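Local coordinates for protein Cdhr2 (PDB 5CYX) that probably joins neighbouring microvilli through calcium-dependent pairing with CDHR5, this chain being the first three extracellular cadherin repeats, at residues L16-P21 with R98-P103; V231-T236 with L284-L289; M11-L16 with E90-V95. All blocks are in the same frame, centred on the assembly; numbering follows the deposited sequence.

Contact 1 (L16-P21 with R98-P103); sequences LPEDLP and RNDNIP. With CA (calcium ion), chain C; CA (calcium ion), chain B; CA (calcium ion), chain D.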
loop_
_atom_site.group_PDB
_atom_site.type_symbol
_atom_site.label_atom_id
_atom_site.label_comp_id
_atom_site.label_asym_id
_atom_site.label_seq_id
_atom_site.Cartn_x
_atom_site.Cartn_y
_atom_site.Cartn_z
ATOM N N LEU A 16 40.179 -9.922 -0.718
ATOM C CA LEU A 16 39.978 -10.358 0.674
ATOM C C LEU A 16 38.582 -9.990 1.196
ATOM O O LEU A 16 38.129 -8.898 0.959
ATOM C CB LEU A 16 41.036 -9.707 1.580
ATOM C CG LEU A 16 42.473 -10.083 1.174
ATOM C CD1 LEU A 16 43.534 -9.233 1.874
ATOM C CD2 LEU A 16 42.741 -11.557 1.437
ATOM N N PRO A 17 37.919 -10.876 1.941
ATOM C CA PRO A 17 36.731 -10.406 2.644
ATOM C C PRO A 17 37.073 -9.441 3.841
ATOM O O PRO A 17 38.054 -9.670 4.569
ATOM C CB PRO A 17 36.110 -11.692 3.174
ATOM C CG PRO A 17 37.221 -12.703 3.265
ATOM C CD PRO A 17 38.391 -12.180 2.468
ATOM N N GLU A 18 36.237 -8.412 4.009
ATOM C CA GLU A 18 36.420 -7.388 5.016
ATOM C C GLU A 18 36.338 -7.937 6.455
ATOM O O GLU A 18 36.829 -7.337 7.330
ATOM C CB GLU A 18 35.442 -6.229 4.798
ATOM C CG GLU A 18 33.972 -6.455 5.174
ATOM C CD GLU A 18 33.189 -5.170 5.339
ATOM O OE1 GLU A 18 33.758 -4.136 5.840
ATOM O OE2 GLU A 18 31.971 -5.150 5.018
ATOM N N ASP A 19 35.748 -9.113 6.663
ATOM C CA ASP A 19 35.730 -9.755 8.007
ATOM C C ASP A 19 36.943 -10.647 8.261
ATOM O O ASP A 19 36.946 -11.387 9.248
ATOM C CB ASP A 19 34.439 -10.556 8.205
ATOM C CG ASP A 19 34.229 -11.568 7.107
ATOM O OD1 ASP A 19 35.162 -11.721 6.309
ATOM O OD2 ASP A 19 33.186 -12.233 7.040
ATOM N N LEU A 20 37.976 -10.579 7.408
ATOM C CA LEU A 20 39.239 -11.263 7.660
ATOM C C LEU A 20 39.828 -10.706 8.940
ATOM O O LEU A 20 40.032 -9.508 9.043
ATOM C CB LEU A 20 40.255 -11.107 6.546
ATOM C CG LEU A 20 41.543 -11.938 6.618
ATOM C CD1 LEU A 20 41.279 -13.451 6.462
ATOM C CD2 LEU A 20 42.496 -11.498 5.519
ATOM N N PRO A 21 40.035 -11.563 9.938
ATOM C CA PRO A 21 40.555 -11.083 11.231
ATOM C C PRO A 21 42.018 -10.677 11.186
ATOM O O PRO A 21 42.841 -11.303 10.496
ATOM C CB PRO A 21 40.425 -12.304 12.157
ATOM C CG PRO A 21 39.654 -13.305 11.413
ATOM C CD PRO A 21 39.751 -13.002 9.954
ATOM N N ARG A 98 31.015 -7.372 3.464
ATOM C CA ARG A 98 30.271 -8.417 4.253
ATOM C C ARG A 98 29.211 -7.715 5.143
ATOM O O ARG A 98 29.290 -6.457 5.402
ATOM C CB ARG A 98 31.239 -9.243 5.066
ATOM C CG ARG A 98 32.185 -10.105 4.246
ATOM C CD ARG A 98 31.496 -11.387 3.864
ATOM N NE ARG A 98 32.309 -12.238 3.010
ATOM C CZ ARG A 98 32.406 -12.156 1.696
ATOM N NH1 ARG A 98 33.160 -13.024 1.050
ATOM N NH2 ARG A 98 31.775 -11.224 0.998
ATOM N N ASN A 99 28.200 -8.467 5.568
ATOM C CA ASN A 99 27.124 -7.888 6.342
ATOM C C ASN A 99 27.513 -7.668 7.821
ATOM O O ASN A 99 27.074 -8.437 8.715
ATOM C CB ASN A 99 25.866 -8.708 6.233
ATOM C CG ASN A 99 24.664 -7.986 6.705
ATOM O OD1 ASN A 99 24.707 -6.787 6.977
ATOM N ND2 ASN A 99 23.589 -8.702 6.841
ATOM N N ASP A 100 28.319 -6.624 8.052
ATOM C CA ASP A 100 28.746 -6.235 9.404
ATOM C C ASP A 100 28.077 -4.941 9.838
ATOM O O ASP A 100 28.439 -4.433 10.870
ATOM C CB ASP A 100 30.283 -6.041 9.464
ATOM C CG ASP A 100 30.795 -4.986 8.408
ATOM O OD1 ASP A 100 30.055 -4.603 7.483
ATOM O OD2 ASP A 100 31.914 -4.491 8.530
ATOM N N ASN A 101 27.158 -4.344 9.054
ATOM C CA ASN A 101 26.439 -3.177 9.629
ATOM C C ASN A 101 24.964 -3.467 9.856
ATOM O O ASN A 101 24.408 -4.333 9.168
ATOM C CB ASN A 101 26.626 -1.919 8.806
ATOM C CG ASN A 101 28.006 -1.341 8.947
ATOM O OD1 ASN A 101 28.321 -0.691 9.959
ATOM N ND2 ASN A 101 28.839 -1.567 7.967
ATOM N N ILE A 102 24.389 -2.789 10.874
ATOM C CA ILE A 102 22.945 -2.846 11.150
ATOM C C ILE A 102 22.145 -1.625 10.625
ATOM O O ILE A 102 22.702 -0.516 10.452
ATOM C CB ILE A 102 22.590 -3.026 12.631
ATOM C CG1 ILE A 102 23.044 -1.809 13.487
ATOM C CG2 ILE A 102 23.253 -4.273 13.224
ATOM C CD1 ILE A 102 22.575 -1.910 14.927
ATOM N N PRO A 103 20.832 -1.816 10.412
ATOM C CA PRO A 103 19.953 -0.717 10.118
ATOM C C PRO A 103 19.840 0.194 11.321
ATOM O O PRO A 103 19.592 -0.290 12.418
ATOM C CB PRO A 103 18.611 -1.410 9.865
ATOM C CG PRO A 103 18.973 -2.751 9.346
ATOM C CD PRO A 103 20.153 -3.108 10.217
HETATM CA CA CA C . 30.017 -4.145 5.171
HETATM CA CA CA B . 32.898 -2.779 7.608
HETATM CA CA CA D . 23.665 -4.719 6.994
HETATM O O HOH W 1 33.864 -7.046 9.063
HETATM O O HOH W 2 32.805 -14.036 5.288
HETATM O O HOH W 3 31.774 -1.484 9.375
#
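The ring of P17 overlaps the guanidinium of R98, its CB lying over one face at 3.8 Å from NE. D19 OD2 stands at the edge of the same group, 3.7 Å from R98 CG, and a water in the guanidinium plane links it to NE. Both polar ends have further partners, E96 for R98 and D195 for D19. A leucine in place of R98 would probably leave E96 and that water without their charged partner and take the flat group away from P17 CB.

The CG of E18 sits between the backbone N and carbonyl carbon (chi1 75°), which sends an extended chain toward the metals. OE2 accepts the N-H of R98 on its anti lone pair, 2.9 Å from N and almost straight at 172°, and also binds a calcium at 2.2 Å. R98 O holds that calcium too, at 2.4 Å. OE1 reaches a second calcium, and D100 spans the same two ions, its carboxylate turned 66° from that of E18. N99 OD1 and N101 O bind a third calcium, completed by residues including D131 and D189. P17-D19 and D97-N101 form the XEX and DXNDN motifs of a cadherin inter-repeat calcium linker.

Contact 2 (V231-T236 with L284-L289); sequences VAEDAT and LDREQL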
loop_
_atom_site.group_PDB
_atom_site.type_symbol
_atom_site.label_atom_id
_atom_site.label_comp_id
_atom_site.label_asym_id
_atom_site.label_seq_id
_atom_site.Cartn_x
_atom_site.Cartn_y
_atom_site.Cartn_z
ATOM N N VAL A 231 -46.437 18.034 38.836
ATOM C CA VAL A 231 -46.666 19.463 38.966
ATOM C C VAL A 231 -48.128 19.752 39.350
ATOM O O VAL A 231 -49.054 19.200 38.758
ATOM C CB VAL A 231 -46.310 20.207 37.654
ATOM C CG1 VAL A 231 -47.029 19.606 36.439
ATOM C CG2 VAL A 231 -46.610 21.691 37.784
ATOM N N ALA A 232 -48.334 20.640 40.318
ATOM C CA ALA A 232 -49.691 21.018 40.726
ATOM C C ALA A 232 -50.358 21.855 39.637
ATOM O O ALA A 232 -49.688 22.685 38.989
ATOM C CB ALA A 232 -49.640 21.795 42.030
ATOM N N GLU A 233 -51.679 21.737 39.508
ATOM C CA GLU A 233 -52.411 22.300 38.359
ATOM C C GLU A 233 -52.509 23.842 38.385
ATOM O O GLU A 233 -52.852 24.447 37.385
ATOM C CB GLU A 233 -53.818 21.708 38.240
ATOM C CG GLU A 233 -54.811 22.123 39.325
ATOM C CD GLU A 233 -56.206 21.559 39.092
ATOM O OE1 GLU A 233 -56.767 21.813 38.004
ATOM O OE2 GLU A 233 -56.745 20.871 39.990
ATOM N N ASP A 234 -52.257 24.438 39.548
ATOM C CA ASP A 234 -52.245 25.890 39.744
ATOM C C ASP A 234 -50.835 26.481 39.748
ATOM O O ASP A 234 -50.663 27.636 40.106
ATOM C CB ASP A 234 -52.897 26.210 41.092
ATOM C CG ASP A 234 -52.069 25.704 42.287
ATOM O OD1 ASP A 234 -51.191 24.809 42.102
ATOM O OD2 ASP A 234 -52.301 26.210 43.408
ATOM N N ALA A 235 -49.828 25.678 39.396
ATOM C CA ALA A 235 -48.447 26.138 39.348
ATOM C C ALA A 235 -48.335 27.288 38.361
ATOM O O ALA A 235 -48.919 27.236 37.281
ATOM C CB ALA A 235 -47.523 25.011 38.946
ATOM N N THR A 236 -47.614 28.329 38.764
ATOM C CA THR A 236 -47.508 29.562 37.996
ATOM C C THR A 236 -46.573 29.453 36.770
ATOM O O THR A 236 -45.755 28.544 36.674
ATOM C CB THR A 236 -46.932 30.676 38.895
ATOM O OG1 THR A 236 -45.785 30.149 39.561
ATOM C CG2 THR A 236 -47.941 31.144 39.948
ATOM N N LEU A 284 -52.174 25.315 33.248
ATOM C CA LEU A 284 -52.437 23.860 33.359
ATOM C C LEU A 284 -53.851 23.598 33.877
ATOM O O LEU A 284 -54.429 24.419 34.563
ATOM C CB LEU A 284 -51.447 23.204 34.323
ATOM C CG LEU A 284 -49.959 23.508 34.158
ATOM C CD1 LEU A 284 -49.165 22.721 35.193
ATOM C CD2 LEU A 284 -49.485 23.189 32.748
ATOM N N ASP A 285 -54.384 22.419 33.602
ATOM C CA ASP A 285 -55.797 22.137 33.886
ATOM C C ASP A 285 -56.021 20.627 34.072
ATOM O O ASP A 285 -56.252 19.891 33.101
ATOM C CB ASP A 285 -56.662 22.742 32.761
ATOM C CG ASP A 285 -58.156 22.609 33.010
ATOM O OD1 ASP A 285 -58.599 22.524 34.178
ATOM O OD2 ASP A 285 -58.898 22.600 32.011
ATOM N N ARG A 286 -55.945 20.193 35.335
ATOM C CA ARG A 286 -56.081 18.775 35.735
ATOM C C ARG A 286 -57.337 18.104 35.159
ATOM O O ARG A 286 -57.300 16.926 34.797
ATOM C CB ARG A 286 -56.081 18.672 37.274
ATOM C CG ARG A 286 -56.072 17.264 37.862
ATOM C CD ARG A 286 -56.767 17.196 39.229
ATOM N NE ARG A 286 -55.987 17.838 40.298
ATOM C CZ ARG A 286 -56.422 18.072 41.543
ATOM N NH1 ARG A 286 -55.622 18.674 42.430
ATOM N NH2 ARG A 286 -57.646 17.703 41.926
ATOM N N GLU A 287 -58.428 18.871 35.069
ATOM C CA GLU A 287 -59.740 18.368 34.613
ATOM C C GLU A 287 -59.766 17.953 33.142
ATOM O O GLU A 287 -60.388 16.941 32.802
ATOM C CB GLU A 287 -60.869 19.381 34.902
ATOM C CG GLU A 287 -61.463 19.274 36.306
ATOM C CD GLU A 287 -60.416 19.382 37.405
ATOM O OE1 GLU A 287 -60.019 18.330 37.961
ATOM O OE2 GLU A 287 -59.970 20.517 37.692
ATOM N N GLN A 288 -59.090 18.711 32.280
ATOM C CA GLN A 288 -58.949 18.324 30.863
ATOM C C GLN A 288 -58.207 17.000 30.633
ATOM O O GLN A 288 -58.380 16.371 29.585
ATOM C CB GLN A 288 -58.265 19.425 30.042
ATOM C CG GLN A 288 -59.232 20.411 29.395
ATOM C CD GLN A 288 -58.593 21.297 28.336
ATOM O OE1 GLN A 288 -59.287 21.808 27.464
ATOM N NE2 GLN A 288 -57.277 21.489 28.404
ATOM N N LEU A 289 -57.388 16.587 31.600
ATOM C CA LEU A 289 -56.609 15.350 31.501
ATOM C C LEU A 289 -57.213 14.134 32.209
ATOM O O LEU A 289 -56.523 13.121 32.360
ATOM C CB LEU A 289 -55.209 15.594 32.062
ATOM C CG LEU A 289 -54.429 16.773 31.488
ATOM C CD1 LEU A 289 -53.096 16.804 32.201
ATOM C CD2 LEU A 289 -54.247 16.647 29.983
#
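E233 OE1 accepts the backbone N-H of R286, N to OE1 3.2 Å, while OE2 pairs with the side chain of the same arginine. The hydrogen bond is bent, 142° at the hydrogen, and its donor comes from above the carboxylate plane. In the third cadherin repeat these segments correspond to the XEX and DXE motifs (here D285-R286-E287), which in the first repeat supply the calcium ligands E18, D67 and E69. E233 and E287 are not ligands of any calcium bound here; the construct stops short of the fourth repeat, which would be expected to help complete such a site.

OE2 lies over one face of the guanidinium, 3.1 Å from NE, so this salt bridge rests on charge alone and no N-H points at the oxygen. R286 bends at chi3 (-72°) to bring that face across E233, and NE turns a weak hydrogen bond toward T325. E287 OE2 approaches E233 OE1 to 3.5 Å, a clustering of negative charge that R286 probably offsets in part, as would be expected of a calcium site left without its ion.

Away from the charged groups, the type I turn from A232 to A235 is closed by A235 N on A232 O at 3.0 Å. F270 touches both V231 and L284, whose side chains meet tip to tip, V231 CG2 lying 3.8 Å from L284 CD1.

Contact 3 (M11-L16 with E90-V95); sequences MTLVTL and EMQVIV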
loop_
_atom_site.group_PDB
_atom_site.type_symbol
_atom_site.label_atom_id
_atom_site.label_comp_id
_atom_site.label_asym_id
_atom_site.label_seq_id
_atom_site.Cartn_x
_atom_site.Cartn_y
_atom_site.Cartn_z
ATOM N N MET A 11 46.890 -13.339 -11.416
ATOM C CA MET A 11 46.098 -12.109 -11.485
ATOM C C MET A 11 46.940 -10.979 -10.943
ATOM O O MET A 11 47.862 -11.212 -10.133
ATOM C CB MET A 11 44.857 -12.198 -10.593
ATOM C CG MET A 11 43.889 -13.314 -10.924
ATOM S SD MET A 11 43.088 -13.119 -12.532
ATOM C CE MET A 11 43.963 -14.359 -13.407
ATOM N N THR A 12 46.584 -9.760 -11.340
ATOM C CA THR A 12 47.239 -8.550 -10.790
ATOM C C THR A 12 46.658 -8.097 -9.442
ATOM O O THR A 12 47.094 -7.101 -8.886
ATOM C CB THR A 12 47.026 -7.359 -11.740
ATOM O OG1 THR A 12 45.615 -7.064 -11.806
ATOM C CG2 THR A 12 47.526 -7.686 -13.156
ATOM N N LEU A 13 45.636 -8.787 -8.948
ATOM C CA LEU A 13 44.934 -8.377 -7.751
ATOM C C LEU A 13 44.727 -9.530 -6.814
ATOM O O LEU A 13 44.824 -10.685 -7.204
ATOM C CB LEU A 13 43.595 -7.712 -8.079
ATOM C CG LEU A 13 42.625 -8.479 -8.984
ATOM C CD1 LEU A 13 41.728 -9.425 -8.190
ATOM C CD2 LEU A 13 41.789 -7.506 -9.812
ATOM N N VAL A 14 44.466 -9.186 -5.557
ATOM C CA VAL A 14 44.053 -10.150 -4.564
ATOM C C VAL A 14 42.755 -9.664 -3.868
ATOM O O VAL A 14 42.619 -8.473 -3.528
ATOM C CB VAL A 14 45.228 -10.364 -3.604
ATOM C CG1 VAL A 14 45.301 -9.280 -2.523
ATOM C CG2 VAL A 14 45.151 -11.733 -3.016
ATOM N N THR A 15 41.821 -10.572 -3.645
ATOM C CA THR A 15 40.516 -10.237 -3.117
ATOM C C THR A 15 40.409 -10.786 -1.711
ATOM O O THR A 15 40.549 -11.996 -1.534
ATOM C CB THR A 15 39.397 -10.898 -3.968
ATOM O OG1 THR A 15 39.479 -10.420 -5.306
ATOM C CG2 THR A 15 38.033 -10.542 -3.457
ATOM N N LEU A 16 40.179 -9.922 -0.718
ATOM C CA LEU A 16 39.978 -10.358 0.674
ATOM C C LEU A 16 38.582 -9.990 1.196
ATOM O O LEU A 16 38.129 -8.898 0.959
ATOM C CB LEU A 16 41.036 -9.707 1.580
ATOM C CG LEU A 16 42.473 -10.083 1.174
ATOM C CD1 LEU A 16 43.534 -9.233 1.874
ATOM C CD2 LEU A 16 42.741 -11.557 1.437
ATOM N N GLU A 90 53.419 -3.848 -8.280
ATOM C CA GLU A 90 52.210 -3.435 -7.581
ATOM C C GLU A 90 51.146 -4.510 -7.691
ATOM O O GLU A 90 51.095 -5.252 -8.664
ATOM C CB GLU A 90 51.692 -2.104 -8.099
ATOM C CG GLU A 90 52.666 -0.972 -7.807
ATOM C CD GLU A 90 52.189 0.375 -8.301
ATOM O OE1 GLU A 90 51.481 0.425 -9.333
ATOM O OE2 GLU A 90 52.538 1.391 -7.668
ATOM N N MET A 91 50.333 -4.595 -6.648
ATOM C CA MET A 91 49.257 -5.566 -6.532
ATOM C C MET A 91 48.098 -4.776 -6.008
ATOM O O MET A 91 48.255 -3.946 -5.099
ATOM C CB MET A 91 49.639 -6.599 -5.473
ATOM C CG MET A 91 48.710 -7.774 -5.300
ATOM S SD MET A 91 49.479 -9.257 -5.988
ATOM C CE MET A 91 48.135 -9.947 -6.958
ATOM N N GLN A 92 46.934 -5.005 -6.561
ATOM C CA GLN A 92 45.740 -4.425 -6.013
ATOM C C GLN A 92 45.011 -5.377 -5.028
ATOM O O GLN A 92 44.898 -6.569 -5.278
ATOM C CB GLN A 92 44.800 -4.030 -7.130
ATOM C CG GLN A 92 43.702 -3.105 -6.639
ATOM C CD GLN A 92 42.766 -2.702 -7.752
ATOM O OE1 GLN A 92 42.351 -3.540 -8.569
ATOM N NE2 GLN A 92 42.400 -1.424 -7.779
ATOM N N VAL A 93 44.503 -4.793 -3.940
ATOM C CA VAL A 93 43.665 -5.478 -2.979
ATOM C C VAL A 93 42.207 -5.017 -3.159
ATOM O O VAL A 93 41.914 -3.853 -2.959
ATOM C CB VAL A 93 44.170 -5.254 -1.542
ATOM C CG1 VAL A 93 43.316 -6.024 -0.565
ATOM C CG2 VAL A 93 45.613 -5.683 -1.423
ATOM N N ILE A 94 41.324 -5.925 -3.626
ATOM C CA ILE A 94 39.895 -5.703 -3.600
ATOM C C ILE A 94 39.385 -6.178 -2.225
ATOM O O ILE A 94 39.586 -7.341 -1.851
ATOM C CB ILE A 94 39.193 -6.447 -4.757
ATOM C CG1 ILE A 94 39.811 -6.095 -6.130
ATOM C CG2 ILE A 94 37.700 -6.164 -4.796
ATOM C CD1 ILE A 94 39.951 -4.595 -6.377
ATOM N N VAL A 95 38.754 -5.291 -1.460
ATOM C CA VAL A 95 38.080 -5.661 -0.212
ATOM C C VAL A 95 36.625 -5.957 -0.527
ATOM O O VAL A 95 35.945 -5.130 -1.111
ATOM C CB VAL A 95 38.197 -4.552 0.852
ATOM C CG1 VAL A 95 37.544 -4.974 2.169
ATOM C CG2 VAL A 95 39.656 -4.250 1.133
#
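V14 bonds through both its backbone polar atoms to the partner strand: its N donates to Q92 O at 2.7 Å, nearly along the C=O axis, and its O accepts I94 N at 2.9 Å, a donor tilted 23° from the carbonyl plane. I94 in turn gives its O to L16 N, while T12 O takes Q92 N from within the carbonyl plane. Across this pair, V14, Q92 and I94 each bond twice, while the residues between them turn their N-H and C=O away from the partner, as parallel pairing requires. The axes of 13-16 and 90-95 lie at 25° to each other.

Weaker CA-H...O contacts share the acceptors of these bonds: V93 CA lies 3.2 Å from V14 O and T15 CA 3.3 Å from I94 O.

In the cadherin sandwich this is the parallel pairing of an N-terminal strand with the last strand of the repeat; strand 13-17 forms one border of a mixed sheet within the chain, and strand 73-81 flanks 86-96 beyond it.

Side-chain packing divides between the two faces. On the buried one, apolar contacts join V14 CG1 to V93 CG2 at 3.8 Å, side by side, and L16 CD1 to V93 CG1 at 4.0 Å. The M91 side chain sets out with CG opposite the backbone N (chi1 -174°), then bends twice, which lays CE against the main chain 3.4 Å from L13 N. On the other face, L13 and Q92 point the same way, and T15 OG1 meets I94 CB. N196 of a second subunit packs on Q92 and I94, and V14 touches M11 of a third subunit.

How the contacts relate
Contacts 1 and 3 belong to the first repeat and run into each other. They share L16, their centres are 18 Å apart, and E18 CB packs on V95 CG1 at 3.6 Å. The parallel pairing of contact 3 therefore leads straight to the calcium cluster of contact 1, with the side chain of V95 about 7 Å from a bound calcium. Contact 2 lies in the third repeat, at the far side of the chain's centre: its centre is 95 Å from that of contact 1 and 110 Å from that of contact 3. Even the nearest atoms of contacts 1 and 2 stay about 73 Å apart. E18 and E233 nevertheless hold what is, by motif, the same position in their repeats.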